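Local coordinates for L-arabinose ABC transporter, periplasmic L-arabinose-binding protein (Burkholderia thailandensis, PDB 4KZK) that probably binds L-arabinose in the periplasm for an ABC transporter, and binds beta-D-galactopyranose, at residues Pro180-Arg185 with Phe236-Asp241; Tyr145-Gln150 with Ile287-Arg292; Ala206-Ala211 with Phe217-Ile222; Val42-Gln45 with Trp50-Asp53. One frame throughout, in Å; residues are numbered along the deposited sequence. Where two conformers were deposited one is given.

Contact 1 (Pro180-Arg185 with Phe236-Asp241); sequences PTARER and FGSNDD. With GAL (beta-D-galactopyranose), chain B.
Arg185 reaches from the first turns of helix 180-195 to Ser238 O, and in the cleft of this type I periplasmic binding protein the same side chain takes hold of the bound beta-D-galactopyranose. Its guanidinium works through its edge. NH1 serves two acceptors, Ser238 O at 2.8 Å and sugar O4 at 2.9 Å, while NH2 donates to the ring oxygen O5, also at 2.9 Å. The neighbouring loop adds Asn239, whose ND2 gives O3 of the galactose an almost straight bond (177°). That amide turns toward O3 because its CG lies between the backbone N and the carbonyl carbon, with chi1 at 67°.

The second shell shows how such a polydentate group is held in place. One turn back on the helix, Thr181 OG1 is gripped side-on by NE and NH2 of Arg185, the NE bond measuring 3.0 Å. Since OG1 lies in the guanidinium plane, it fixes the rotation of the group; together with Ser238 O and the sugar's O4 and O5 it accounts for all five N-H bonds. Asn239 is the N-cap of helix 240-252, its side chain capping a backbone N of the first turn, and OD1 is also hydrogen-bonded to Thr242 OG1. Farther from the sugar, a water lies between Gly237 O and Arg185 O, its link to the latter weak. Helix and loop also meet through apolar groups, with Ala182 CB 3.8 Å from Ser238 CB.

Contact 2 (Tyr145-Gln150 with Ile287-Arg292); sequences YRIGRQ and ILLNPR
Ile147 and Gln150, on one side of helix 144-161, close over Ile287 of strand 283-288, a helix-on-sheet contact of the alpha/beta fold shared by type I periplasmic binding proteins. The helix is first braced on the side turned from the strand: Tyr145 OH accepts from Arg149 NH1 at 3.0 Å, lying in the plane of the guanidinium, and also pairs with Asp191 OD2 of helix 180-195.

Ile147 follows and, in the conformer described, carries two branches across. A chi1 of -64° sets CG1 beside the backbone N and CG2 anti to it, and the CG2 methyl meets Ile287 CG2 at 4.1 Å as the two side chains pass with their ends pointing opposite ways. The other branch runs on to its tip, where CD1 lies 4.2 Å from Leu289 CD2. Leu289 is a residue of the galactose pocket and also packs on Asn266 and Ile142, so the hydrophobic layer under the helix continues to the wall of the sugar site.

Gln150, nearly one turn later, illustrates how a polar residue can share in an apolar contact. Its CB gives the closest approach of the pair of segments, 3.7 Å to Ile287 CD1, and its chain is extended beyond CG, so that the amide is carried across Ile287 toward strand 315-324, where NE2 donates to Gly320 O. OE1 stays 4.0 Å from Ile287 CG2. Beyond Leu289 the second segment turns into helix 291-308, with Asn290 as its N-cap: OD1 accepts a weak, bent bond from Arg292 N at 3.0 Å.

Contact 3 (Ala206-Ala211 with Phe217-Ile222); sequences APEMTA and FNAANI
Ala219, which packs against Ala206 and Pro207, rides on a helical turn whose shorter backbone bond runs from Asn221 N to Phe217 O, 3.1 Å. The contact is the first bend of a beta-alpha-beta crossover: strand 203-207, at the edge of the sheet, leads into helix 213-226, which returns the chain to the parallel strand 233-236.

Small residues set the spacing here. The CA atoms of Ala206 and Ala219 are 5.2 Å apart, and the two CB methyls meet at 4.1 Å. Ala219 CB does most of the touching from the helix side, since it also faces two carbonyl oxygens of the departing strand, Pro207 O at 3.4 Å and Ala206 O at 3.7 Å. Glu208 completes the seat. Its CG is anti to the carbonyl carbon (chi1 -61°), and this brings the methylene to 4.2 Å from Ala219 CB, while the rest of the chain extends toward Thr242 of helix 240-252.

The strand side is fixed by its own neighbour, because the backbone of Ala206 is hydrogen-bonded to Arg173 and Ala175 of strand 170-175, and its methyl also lies on Leu172 and Leu174. On the helix, Ala220 reaches Leu172 as well. Phe217 and Asn221 turn toward helix 240-252 and rest on Ala249; there Asn221 ND2 stands 3.3 Å above one face of the Phe217 ring, offset toward its rim.

Contact 4 (Val42-Gln45 with Trp50-Asp53); sequences VVKQ and WFQD. With GAL (beta-D-galactopyranose), chain B.
Val43 and Phe51 face each other with their CA atoms 6.6 Å apart, where strand 38-43 gives way to a short loop and the chain turns back as helix 49-65. The Phe51 ring fills the angle between them. Val43 CG1 meets its CD1 at 3.6 Å, Gln45 O approaches CD2 to 3.4 Å, and Lys44 CE passes CZ at 3.8 Å, all three coming in obliquely. On one face, Trp50 CD1 sits above the ring centre.

Lys44 shows how an extended chain can slant across such a ring: all its torsions beyond CG are anti, and it runs past Phe51 to the galactose. There NZ donates to O2 at 2.8 Å and to O1 at 3.2 Å, and it forms a salt bridge with Asp124, which also binds the sugar. Trp50, next to Phe51, offers a ring face to the sugar, with CD1 3.6 Å from C4, while NE1 is tied to Asp123 OD1. An aromatic face laid against sugar carbons, with charged and polar groups on the hydroxyls, is characteristic of sugar-binding proteins; here it is built where strand 38-43 passes into the first turn of helix 49-65, in the beta-alpha-beta unit completed by strand 68-73.

From the N terminus, contact 4 comes first and closes a short loop between strand 38-43 and helix 49-65, ending long before the others begin. Contact 2 then opens at helix 144-161 and closes at 287-292, spanning the largest loop. Within it lies contact 1, from helix 180-195 to the start of helix 240-252, and within that lies contact 3, so the three are nested and none cross. Contacts 1 and 4 bring the two lobes to the same galactose. Trp50 of contact 4 also packs on Leu289 of contact 2, and Gln45 NE2 comes within packing distance of Ala211 O in contact 3.

Contact 1 (Pro180-Arg185 with Phe236-Asp241)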
loop_
_atom_site.group_PDB
_atom_site.type_symbol
_atom_site.label_atom_id
_atom_site.label_comp_id
_atom_site.label_asym_id
_atom_site.label_seq_id
_atom_site.Cartn_x
_atom_site.Cartn_y
_atom_site.Cartn_z
ATOM N N PRO A 180 -0.539 10.758 -3.805
ATOM C CA PRO A 180 -1.971 10.859 -3.538
ATOM C C PRO A 180 -2.593 9.663 -2.818
ATOM O O PRO A 180 -3.353 9.865 -1.879
ATOM C CB PRO A 180 -2.577 11.068 -4.932
ATOM C CG PRO A 180 -1.510 11.779 -5.665
ATOM C CD PRO A 180 -0.209 11.234 -5.165
ATOM N N THR A 181 -2.285 8.437 -3.226
ATOM C CA THR A 181 -2.934 7.296 -2.584
ATOM C C THR A 181 -2.549 7.231 -1.116
ATOM O O THR A 181 -3.349 6.889 -0.266
ATOM C CB THR A 181 -2.687 5.952 -3.328
ATOM O OG1 THR A 181 -3.471 4.911 -2.729
ATOM C CG2 THR A 181 -1.219 5.552 -3.303
ATOM N N ALA A 182 -1.310 7.574 -0.788
ATOM C CA ALA A 182 -0.907 7.588 0.615
ATOM C C ALA A 182 -1.618 8.681 1.406
ATOM O O ALA A 182 -2.060 8.454 2.527
ATOM C CB ALA A 182 0.612 7.741 0.740
ATOM N N ARG A 183 -1.708 9.882 0.833
ATOM C CA ARG A 183 -2.415 10.977 1.459
ATOM C C ARG A 183 -3.876 10.613 1.708
ATOM O O ARG A 183 -4.417 10.886 2.767
ATOM C CB ARG A 183 -2.334 12.241 0.599
ATOM C CG ARG A 183 -2.893 13.491 1.281
ATOM C CD ARG A 183 -3.088 14.675 0.334
ATOM N NE ARG A 183 -4.202 14.442 -0.594
ATOM C CZ ARG A 183 -5.500 14.508 -0.266
ATOM N NH1 ARG A 183 -5.900 14.847 0.968
ATOM N NH2 ARG A 183 -6.421 14.250 -1.186
ATOM N N GLU A 184 -4.519 9.977 0.734
ATOM C CA GLU A 184 -5.942 9.653 0.877
ATOM C C GLU A 184 -6.185 8.611 1.980
ATOM O O GLU A 184 -7.169 8.711 2.743
ATOM C CB GLU A 184 -6.511 9.169 -0.457
ATOM C CG GLU A 184 -6.587 10.268 -1.511
ATOM C CD GLU A 184 -6.715 9.748 -2.937
ATOM O OE1 GLU A 184 -7.052 8.558 -3.134
ATOM O OE2 GLU A 184 -6.497 10.548 -3.879
ATOM N N ARG A 185 -5.287 7.631 2.089
ATOM C CA ARG A 185 -5.378 6.604 3.126
ATOM C C ARG A 185 -5.315 7.226 4.502
ATOM O O ARG A 185 -6.113 6.867 5.369
ATOM C CB ARG A 185 -4.245 5.580 2.993
ATOM C CG ARG A 185 -4.320 4.759 1.734
ATOM C CD ARG A 185 -3.013 4.055 1.427
ATOM N NE ARG A 185 -2.932 3.715 0.013
ATOM C CZ ARG A 185 -2.227 2.687 -0.478
ATOM N NH1 ARG A 185 -1.559 1.892 0.341
ATOM N NH2 ARG A 185 -2.178 2.462 -1.788
ATOM N N PHE A 236 -1.163 4.862 12.352
ATOM C CA PHE A 236 -1.468 4.305 11.053
ATOM C C PHE A 236 -0.637 5.030 10.030
ATOM O O PHE A 236 -0.203 6.163 10.236
ATOM C CB PHE A 236 -2.971 4.484 10.758
ATOM C CG PHE A 236 -3.465 5.887 11.018
ATOM C CD1 PHE A 236 -3.889 6.258 12.288
ATOM C CD2 PHE A 236 -3.450 6.849 10.018
ATOM C CE1 PHE A 236 -4.306 7.543 12.558
ATOM C CE2 PHE A 236 -3.874 8.132 10.286
ATOM C CZ PHE A 236 -4.303 8.486 11.552
ATOM N N GLY A 237 -0.481 4.400 8.890
ATOM C CA GLY A 237 0.243 5.009 7.792
ATOM C C GLY A 237 -0.407 4.742 6.459
ATOM O O GLY A 237 -1.642 4.800 6.303
ATOM N N SER A 238 0.413 4.481 5.472
ATOM C CA SER A 238 -0.072 4.157 4.148
ATOM C C SER A 238 -0.174 2.647 3.943
ATOM O O SER A 238 -0.872 2.199 3.044
ATOM C CB SER A 238 0.822 4.771 3.082
ATOM O OG SER A 238 2.155 4.335 3.211
ATOM N N ASN A 239 0.547 1.876 4.757
ATOM C CA ASN A 239 0.568 0.422 4.608
ATOM C C ASN A 239 1.058 -0.237 5.884
ATOM O O ASN A 239 1.385 0.436 6.857
ATOM C CB ASN A 239 1.383 -0.018 3.365
ATOM C CG ASN A 239 2.874 0.275 3.481
ATOM O OD1 ASN A 239 3.349 0.799 4.480
ATOM N ND2 ASN A 239 3.617 -0.064 2.438
ATOM N N ASP A 240 1.100 -1.573 5.879
ATOM C CA ASP A 240 1.598 -2.328 7.029
ATOM C C ASP A 240 3.038 -1.963 7.381
ATOM O O ASP A 240 3.396 -1.862 8.570
ATOM C CB ASP A 240 1.515 -3.850 6.788
ATOM C CG ASP A 240 0.101 -4.368 6.680
ATOM O OD1 ASP A 240 -0.797 -3.763 7.266
ATOM O OD2 ASP A 240 -0.117 -5.412 6.016
ATOM N N ASP A 241 3.873 -1.806 6.365
ATOM C CA ASP A 241 5.289 -1.567 6.578
ATOM C C ASP A 241 5.556 -0.290 7.358
ATOM O O ASP A 241 6.315 -0.291 8.320
ATOM C CB ASP A 241 5.996 -1.507 5.230
ATOM C CG ASP A 241 5.777 -2.763 4.394
ATOM O OD1 ASP A 241 4.675 -3.308 4.443
ATOM O OD2 ASP A 241 6.677 -3.113 3.612
HETATM C C1 GAL B . 1.261 0.947 -2.614
HETATM C C2 GAL B . 1.977 0.530 -1.332
HETATM C C3 GAL B . 1.771 -0.978 -1.133
HETATM C C4 GAL B . 0.281 -1.306 -1.175
HETATM C C5 GAL B . -0.299 -0.813 -2.488
HETATM C C6 GAL B . -1.801 -1.054 -2.566
HETATM O O1 GAL B . 1.362 2.354 -2.711
HETATM O O2 GAL B . 3.346 0.833 -1.473
HETATM O O3 GAL B . 2.363 -1.428 0.092
HETATM O O4 GAL B . -0.386 -0.752 -0.067
HETATM O O5 GAL B . -0.112 0.594 -2.558
HETATM O O6 GAL B . -2.323 -0.583 -3.797
HETATM O O HOH W 1 -4.310 4.768 7.032
#

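Contact 2 (Tyr145-Gln150 with Ile287-Arg292)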
loop_
_atom_site.group_PDB
_atom_site.type_symbol
_atom_site.label_atom_id
_atom_site.label_comp_id
_atom_site.label_asym_id
_atom_site.label_seq_id
_atom_site.Cartn_x
_atom_site.Cartn_y
_atom_site.Cartn_z
ATOM N N TYR A 145 -9.412 6.447 0.116
ATOM C CA TYR A 145 -10.102 7.175 1.162
ATOM C C TYR A 145 -10.993 6.252 1.974
ATOM O O TYR A 145 -10.946 6.282 3.211
ATOM C CB TYR A 145 -10.890 8.357 0.585
ATOM C CG TYR A 145 -11.541 9.176 1.684
ATOM C CD1 TYR A 145 -10.804 10.114 2.418
ATOM C CD2 TYR A 145 -12.875 8.979 2.036
ATOM C CE1 TYR A 145 -11.387 10.823 3.464
ATOM C CE2 TYR A 145 -13.451 9.679 3.077
ATOM C CZ TYR A 145 -12.697 10.608 3.789
ATOM O OH TYR A 145 -13.302 11.313 4.836
ATOM N N ARG A 146 -11.778 5.412 1.297
ATOM C CA ARG A 146 -12.654 4.476 1.995
ATOM C C ARG A 146 -11.877 3.466 2.828
ATOM O O ARG A 146 -12.279 3.132 3.921
ATOM C CB ARG A 146 -13.564 3.728 1.014
ATOM C CG ARG A 146 -14.613 4.617 0.378
ATOM C CD ARG A 146 -15.770 3.845 -0.246
ATOM N NE ARG A 146 -15.459 2.435 -0.480
ATOM C CZ ARG A 146 -15.136 1.876 -1.647
ATOM N NH1 ARG A 146 -15.098 2.553 -2.786
ATOM N NH2 ARG A 146 -14.856 0.591 -1.665
ATOM N N ILE A 147 -10.731 3.023 2.327
ATOM C CA ILE A 147 -9.845 2.110 3.057
ATOM C C ILE A 147 -9.353 2.796 4.332
ATOM O O ILE A 147 -9.350 2.225 5.420
ATOM C CB ILE A 147 -8.633 1.702 2.189
ATOM C CG1 ILE A 147 -9.092 0.903 0.959
ATOM C CG2 ILE A 147 -7.614 0.905 2.999
ATOM C CD1 ILE A 147 -9.775 -0.410 1.268
ATOM N N GLY A 148 -8.904 4.026 4.179
ATOM C CA GLY A 148 -8.540 4.816 5.340
ATOM C C GLY A 148 -9.653 4.935 6.374
ATOM O O GLY A 148 -9.400 4.844 7.586
ATOM N N ARG A 149 -10.884 5.195 5.920
ATOM C CA ARG A 149 -12.002 5.215 6.854
ATOM C C ARG A 149 -12.099 3.911 7.636
ATOM O O ARG A 149 -12.385 3.927 8.842
ATOM C CB ARG A 149 -13.315 5.468 6.111
ATOM C CG ARG A 149 -13.430 6.829 5.456
ATOM C CD ARG A 149 -13.422 7.975 6.450
ATOM N NE ARG A 149 -14.612 8.003 7.299
ATOM C CZ ARG A 149 -15.372 9.074 7.513
ATOM N NH1 ARG A 149 -15.120 10.247 6.914
ATOM N NH2 ARG A 149 -16.398 8.972 8.344
ATOM N N GLN A 150 -11.946 2.797 6.943
ATOM C CA GLN A 150 -11.932 1.482 7.606
ATOM C C GLN A 150 -10.822 1.359 8.641
ATOM O O GLN A 150 -11.026 0.781 9.701
ATOM C CB GLN A 150 -11.816 0.351 6.596
ATOM C CG GLN A 150 -13.015 0.216 5.678
ATOM C CD GLN A 150 -12.757 -0.848 4.641
ATOM O OE1 GLN A 150 -12.050 -0.608 3.671
ATOM N NE2 GLN A 150 -13.271 -2.016 4.850
ATOM N N ILE A 287 -6.062 -3.655 7.088
ATOM C CA ILE A 287 -7.104 -3.813 6.069
ATOM C C ILE A 287 -6.549 -4.712 4.973
ATOM O O ILE A 287 -5.607 -4.327 4.238
ATOM C CB ILE A 287 -7.592 -2.467 5.483
ATOM C CG1 ILE A 287 -8.006 -1.481 6.577
ATOM C CG2 ILE A 287 -8.713 -2.722 4.477
ATOM C CD1 ILE A 287 -9.075 -2.007 7.511
ATOM N N LEU A 288 -7.117 -5.908 4.894
ATOM C CA LEU A 288 -6.717 -6.925 3.958
ATOM C C LEU A 288 -7.144 -6.507 2.557
ATOM O O LEU A 288 -8.338 -6.300 2.318
ATOM C CB LEU A 288 -7.370 -8.263 4.317
ATOM C CG LEU A 288 -7.104 -9.420 3.365
ATOM C CD1 LEU A 288 -5.637 -9.839 3.372
ATOM C CD2 LEU A 288 -7.985 -10.628 3.694
ATOM N N LEU A 289 -6.164 -6.367 1.682
ATOM C CA LEU A 289 -6.380 -6.150 0.255
ATOM C C LEU A 289 -6.301 -7.460 -0.536
ATOM O O LEU A 289 -5.913 -8.513 -0.021
ATOM C CB LEU A 289 -5.332 -5.167 -0.270
ATOM C CG LEU A 289 -5.270 -3.807 0.428
ATOM C CD1 LEU A 289 -4.173 -2.984 -0.220
ATOM C CD2 LEU A 289 -6.583 -3.036 0.444
ATOM N N ASN A 290 -6.638 -7.369 -1.820
ATOM C CA ASN A 290 -6.729 -8.542 -2.674
ATOM C C ASN A 290 -5.678 -8.547 -3.798
ATOM O O ASN A 290 -5.919 -8.001 -4.884
ATOM C CB ASN A 290 -8.132 -8.680 -3.262
ATOM C CG ASN A 290 -8.333 -10.029 -3.920
ATOM O OD1 ASN A 290 -7.363 -10.743 -4.184
ATOM N ND2 ASN A 290 -9.577 -10.381 -4.213
ATOM N N PRO A 291 -4.516 -9.195 -3.571
ATOM C CA PRO A 291 -3.472 -9.124 -4.587
ATOM C C PRO A 291 -3.763 -9.985 -5.815
ATOM O O PRO A 291 -3.058 -9.902 -6.828
ATOM C CB PRO A 291 -2.237 -9.654 -3.862
ATOM C CG PRO A 291 -2.792 -10.629 -2.864
ATOM C CD PRO A 291 -4.050 -9.949 -2.382
ATOM N N ARG A 292 -4.785 -10.841 -5.741
ATOM C CA ARG A 292 -5.241 -11.515 -6.950
ATOM C C ARG A 292 -5.778 -10.507 -7.959
ATOM O O ARG A 292 -5.526 -10.630 -9.172
ATOM C CB ARG A 292 -6.322 -12.544 -6.637
ATOM C CG ARG A 292 -6.645 -13.415 -7.831
ATOM C CD ARG A 292 -7.713 -14.433 -7.489
ATOM N NE ARG A 292 -7.304 -15.338 -6.420
ATOM C CZ ARG A 292 -6.675 -16.500 -6.588
ATOM N NH1 ARG A 292 -6.311 -16.917 -7.800
ATOM N NH2 ARG A 292 -6.382 -17.243 -5.514
#

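Contact 3 (Ala206-Ala211 with Phe217-Ile222)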
loop_
_atom_site.group_PDB
_atom_site.type_symbol
_atom_site.label_atom_id
_atom_site.label_comp_id
_atom_site.label_asym_id
_atom_site.label_seq_id
_atom_site.Cartn_x
_atom_site.Cartn_y
_atom_site.Cartn_z
ATOM N N ALA A 206 3.505 12.995 11.344
ATOM C CA ALA A 206 4.835 12.400 11.376
ATOM C C ALA A 206 5.268 12.157 9.923
ATOM O O ALA A 206 5.199 11.037 9.409
ATOM C CB ALA A 206 4.810 11.098 12.171
ATOM N N PRO A 207 5.755 13.215 9.253
ATOM C CA PRO A 207 6.143 13.118 7.852
ATOM C C PRO A 207 7.385 12.251 7.653
ATOM O O PRO A 207 8.380 12.417 8.336
ATOM C CB PRO A 207 6.411 14.583 7.460
ATOM C CG PRO A 207 6.864 15.205 8.721
ATOM C CD PRO A 207 6.014 14.561 9.792
ATOM N N GLU A 208 7.303 11.338 6.706
ATOM C CA GLU A 208 8.344 10.352 6.423
ATOM C C GLU A 208 9.260 10.766 5.286
ATOM O O GLU A 208 8.790 11.291 4.282
ATOM C CB GLU A 208 7.681 9.031 6.017
ATOM C CG GLU A 208 6.792 8.430 7.096
ATOM C CD GLU A 208 5.854 7.364 6.585
ATOM O OE1 GLU A 208 5.388 7.467 5.427
ATOM O OE2 GLU A 208 5.580 6.411 7.345
ATOM N N MET A 209 10.555 10.493 5.414
ATOM C CA MET A 209 11.494 10.770 4.335
ATOM C C MET A 209 11.279 9.769 3.202
ATOM O O MET A 209 11.386 10.126 2.030
ATOM C CB MET A 209 12.936 10.688 4.835
ATOM C CG MET A 209 13.956 11.011 3.759
ATOM S SD MET A 209 15.640 11.118 4.376
ATOM C CE MET A 209 15.605 12.676 5.272
ATOM N N THR A 210 10.998 8.520 3.586
ATOM C CA THR A 210 10.731 7.424 2.656
ATOM C C THR A 210 9.513 6.679 3.189
ATOM O O THR A 210 9.350 6.571 4.405
ATOM C CB THR A 210 11.931 6.457 2.568
ATOM O OG1 THR A 210 12.364 6.093 3.890
ATOM C CG2 THR A 210 13.113 7.094 1.842
ATOM N N ALA A 211 8.681 6.159 2.284
ATOM C CA ALA A 211 7.454 5.481 2.635
ATOM C C ALA A 211 7.757 4.001 2.857
ATOM O O ALA A 211 7.401 3.139 2.031
ATOM C CB ALA A 211 6.428 5.654 1.529
ATOM N N PHE A 217 9.768 4.518 11.165
ATOM C CA PHE A 217 10.448 4.359 12.448
ATOM C C PHE A 217 11.070 5.698 12.859
ATOM O O PHE A 217 10.888 6.175 13.983
ATOM C CB PHE A 217 11.488 3.234 12.359
ATOM C CG PHE A 217 12.245 3.002 13.632
ATOM C CD1 PHE A 217 11.731 2.186 14.623
ATOM C CD2 PHE A 217 13.491 3.581 13.829
ATOM C CE1 PHE A 217 12.445 1.969 15.798
ATOM C CE2 PHE A 217 14.204 3.384 14.995
ATOM C CZ PHE A 217 13.681 2.572 15.986
ATOM N N ASN A 218 11.785 6.316 11.927
ATOM C CA ASN A 218 12.409 7.611 12.220
ATOM C C ASN A 218 11.410 8.725 12.455
ATOM O O ASN A 218 11.566 9.528 13.365
ATOM C CB ASN A 218 13.395 8.008 11.115
ATOM C CG ASN A 218 14.588 7.082 11.045
ATOM O OD1 ASN A 218 14.956 6.444 12.029
ATOM N ND2 ASN A 218 15.184 7.000 9.891
ATOM N N ALA A 219 10.384 8.807 11.625
ATOM C CA ALA A 219 9.385 9.846 11.815
ATOM C C ALA A 219 8.612 9.675 13.117
ATOM O O ALA A 219 8.298 10.643 13.787
ATOM C CB ALA A 219 8.443 9.880 10.635
ATOM N N ALA A 220 8.297 8.437 13.479
ATOM C CA ALA A 220 7.535 8.195 14.716
ATOM C C ALA A 220 8.340 8.614 15.938
ATOM O O ALA A 220 7.800 9.248 16.839
ATOM C CB ALA A 220 7.097 6.740 14.819
ATOM N N ASN A 221 9.629 8.282 15.951
ATOM C CA ASN A 221 10.483 8.621 17.078
ATOM C C ASN A 221 10.561 10.129 17.281
ATOM O O ASN A 221 10.540 10.596 18.421
ATOM C CB ASN A 221 11.871 8.011 16.916
ATOM C CG ASN A 221 11.951 6.617 17.499
ATOM O OD1 ASN A 221 11.331 6.339 18.530
ATOM N ND2 ASN A 221 12.704 5.736 16.854
ATOM N N ILE A 222 10.615 10.877 16.183
ATOM C CA ILE A 222 10.605 12.335 16.274
ATOM C C ILE A 222 9.311 12.822 16.933
ATOM O O ILE A 222 9.330 13.698 17.801
ATOM C CB ILE A 222 10.803 13.007 14.895
ATOM C CG1 ILE A 222 12.243 12.789 14.423
ATOM C CG2 ILE A 222 10.473 14.503 14.957
ATOM C CD1 ILE A 222 12.531 13.231 13.003
#

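Contact 4 (Val42-Gln45 with Trp50-Asp53)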
loop_
_atom_site.group_PDB
_atom_site.type_symbol
_atom_site.label_atom_id
_atom_site.label_comp_id
_atom_site.label_asym_id
_atom_site.label_seq_id
_atom_site.Cartn_x
_atom_site.Cartn_y
_atom_site.Cartn_z
ATOM N N VAL A 42 6.684 -4.686 -13.107
ATOM C CA VAL A 42 7.783 -3.900 -12.535
ATOM C C VAL A 42 7.269 -3.268 -11.258
ATOM O O VAL A 42 6.239 -2.626 -11.278
ATOM C CB VAL A 42 8.272 -2.840 -13.554
ATOM C CG1 VAL A 42 9.330 -1.941 -12.931
ATOM C CG2 VAL A 42 8.780 -3.557 -14.812
ATOM N N VAL A 43 7.970 -3.481 -10.143
ATOM C CA VAL A 43 7.506 -3.003 -8.835
ATOM C C VAL A 43 8.519 -2.132 -8.098
ATOM O O VAL A 43 9.729 -2.368 -8.152
ATOM C CB VAL A 43 7.083 -4.184 -7.912
ATOM C CG1 VAL A 43 6.011 -5.029 -8.585
ATOM C CG2 VAL A 43 8.278 -5.034 -7.490
ATOM N N LYS A 44 8.025 -1.133 -7.380
ATOM C CA LYS A 44 8.911 -0.188 -6.716
ATOM C C LYS A 44 9.696 -0.774 -5.543
ATOM O O LYS A 44 10.792 -0.301 -5.235
ATOM C CB LYS A 44 8.139 1.051 -6.244
ATOM C CG LYS A 44 7.009 0.760 -5.284
ATOM C CD LYS A 44 6.289 2.018 -4.798
ATOM C CE LYS A 44 5.243 1.645 -3.757
ATOM N NZ LYS A 44 4.455 2.797 -3.191
ATOM N N GLN A 45 9.134 -1.779 -4.860
ATOM C CA GLN A 45 9.639 -2.214 -3.542
ATOM C C GLN A 45 9.506 -3.716 -3.375
ATOM O O GLN A 45 8.544 -4.198 -2.755
ATOM C CB GLN A 45 8.920 -1.501 -2.393
ATOM C CG GLN A 45 9.426 -0.085 -2.160
ATOM C CD GLN A 45 8.656 0.615 -1.055
ATOM O OE1 GLN A 45 8.467 0.053 0.032
ATOM N NE2 GLN A 45 8.183 1.823 -1.321
ATOM N N TRP A 50 3.571 -7.263 -0.281
ATOM C CA TRP A 50 2.469 -6.959 -1.204
ATOM C C TRP A 50 2.879 -7.171 -2.657
ATOM O O TRP A 50 2.121 -7.747 -3.446
ATOM C CB TRP A 50 1.957 -5.522 -0.982
ATOM C CG TRP A 50 0.953 -5.109 -1.975
ATOM C CD1 TRP A 50 1.133 -4.261 -3.034
ATOM C CD2 TRP A 50 -0.388 -5.555 -2.047
ATOM N NE1 TRP A 50 -0.029 -4.148 -3.742
ATOM C CE2 TRP A 50 -0.983 -4.935 -3.157
ATOM C CE3 TRP A 50 -1.156 -6.450 -1.286
ATOM C CZ2 TRP A 50 -2.311 -5.182 -3.530
ATOM C CZ3 TRP A 50 -2.459 -6.673 -1.657
ATOM C CH2 TRP A 50 -3.027 -6.020 -2.749
ATOM N N PHE A 51 4.073 -6.709 -3.019
ATOM C CA PHE A 51 4.513 -6.821 -4.400
ATOM C C PHE A 51 4.927 -8.238 -4.733
ATOM O O PHE A 51 4.749 -8.693 -5.850
ATOM C CB PHE A 51 5.609 -5.780 -4.696
ATOM C CG PHE A 51 5.078 -4.386 -4.693
ATOM C CD1 PHE A 51 4.185 -3.981 -5.649
ATOM C CD2 PHE A 51 5.405 -3.491 -3.698
ATOM C CE1 PHE A 51 3.631 -2.717 -5.594
ATOM C CE2 PHE A 51 4.840 -2.237 -3.638
ATOM C CZ PHE A 51 3.967 -1.850 -4.606
ATOM N N GLN A 52 5.444 -8.938 -3.749
ATOM C CA GLN A 52 5.686 -10.373 -3.909
ATOM C C GLN A 52 4.355 -11.099 -4.166
ATOM O O GLN A 52 4.274 -12.039 -4.980
ATOM C CB GLN A 52 6.425 -10.952 -2.687
ATOM C CG GLN A 52 7.854 -10.406 -2.502
ATOM C CD GLN A 52 8.832 -10.814 -3.598
ATOM O OE1 GLN A 52 8.600 -11.776 -4.324
ATOM N NE2 GLN A 52 9.934 -10.074 -3.724
ATOM N N ASP A 53 3.290 -10.667 -3.499
ATOM C CA ASP A 53 1.979 -11.277 -3.701
ATOM C C ASP A 53 1.426 -10.956 -5.077
ATOM O O ASP A 53 0.858 -11.838 -5.735
ATOM C CB ASP A 53 0.966 -10.821 -2.647
ATOM C CG ASP A 53 1.272 -11.339 -1.254
ATOM O OD1 ASP A 53 2.010 -12.340 -1.095
ATOM O OD2 ASP A 53 0.735 -10.760 -0.297
HETATM C C1 GAL B . 1.261 0.947 -2.614
HETATM C C2 GAL B . 1.977 0.530 -1.332
HETATM C C3 GAL B . 1.771 -0.978 -1.133
HETATM C C4 GAL B . 0.281 -1.306 -1.175
HETATM C C5 GAL B . -0.299 -0.813 -2.488
HETATM C C6 GAL B . -1.801 -1.054 -2.566
HETATM O O1 GAL B . 1.362 2.354 -2.711
HETATM O O2 GAL B . 3.346 0.833 -1.473
HETATM O O3 GAL B . 2.363 -1.428 0.092
HETATM O O4 GAL B . -0.386 -0.752 -0.067
HETATM O O5 GAL B . -0.112 0.594 -2.558
HETATM O O6 GAL B . -2.323 -0.583 -3.797
#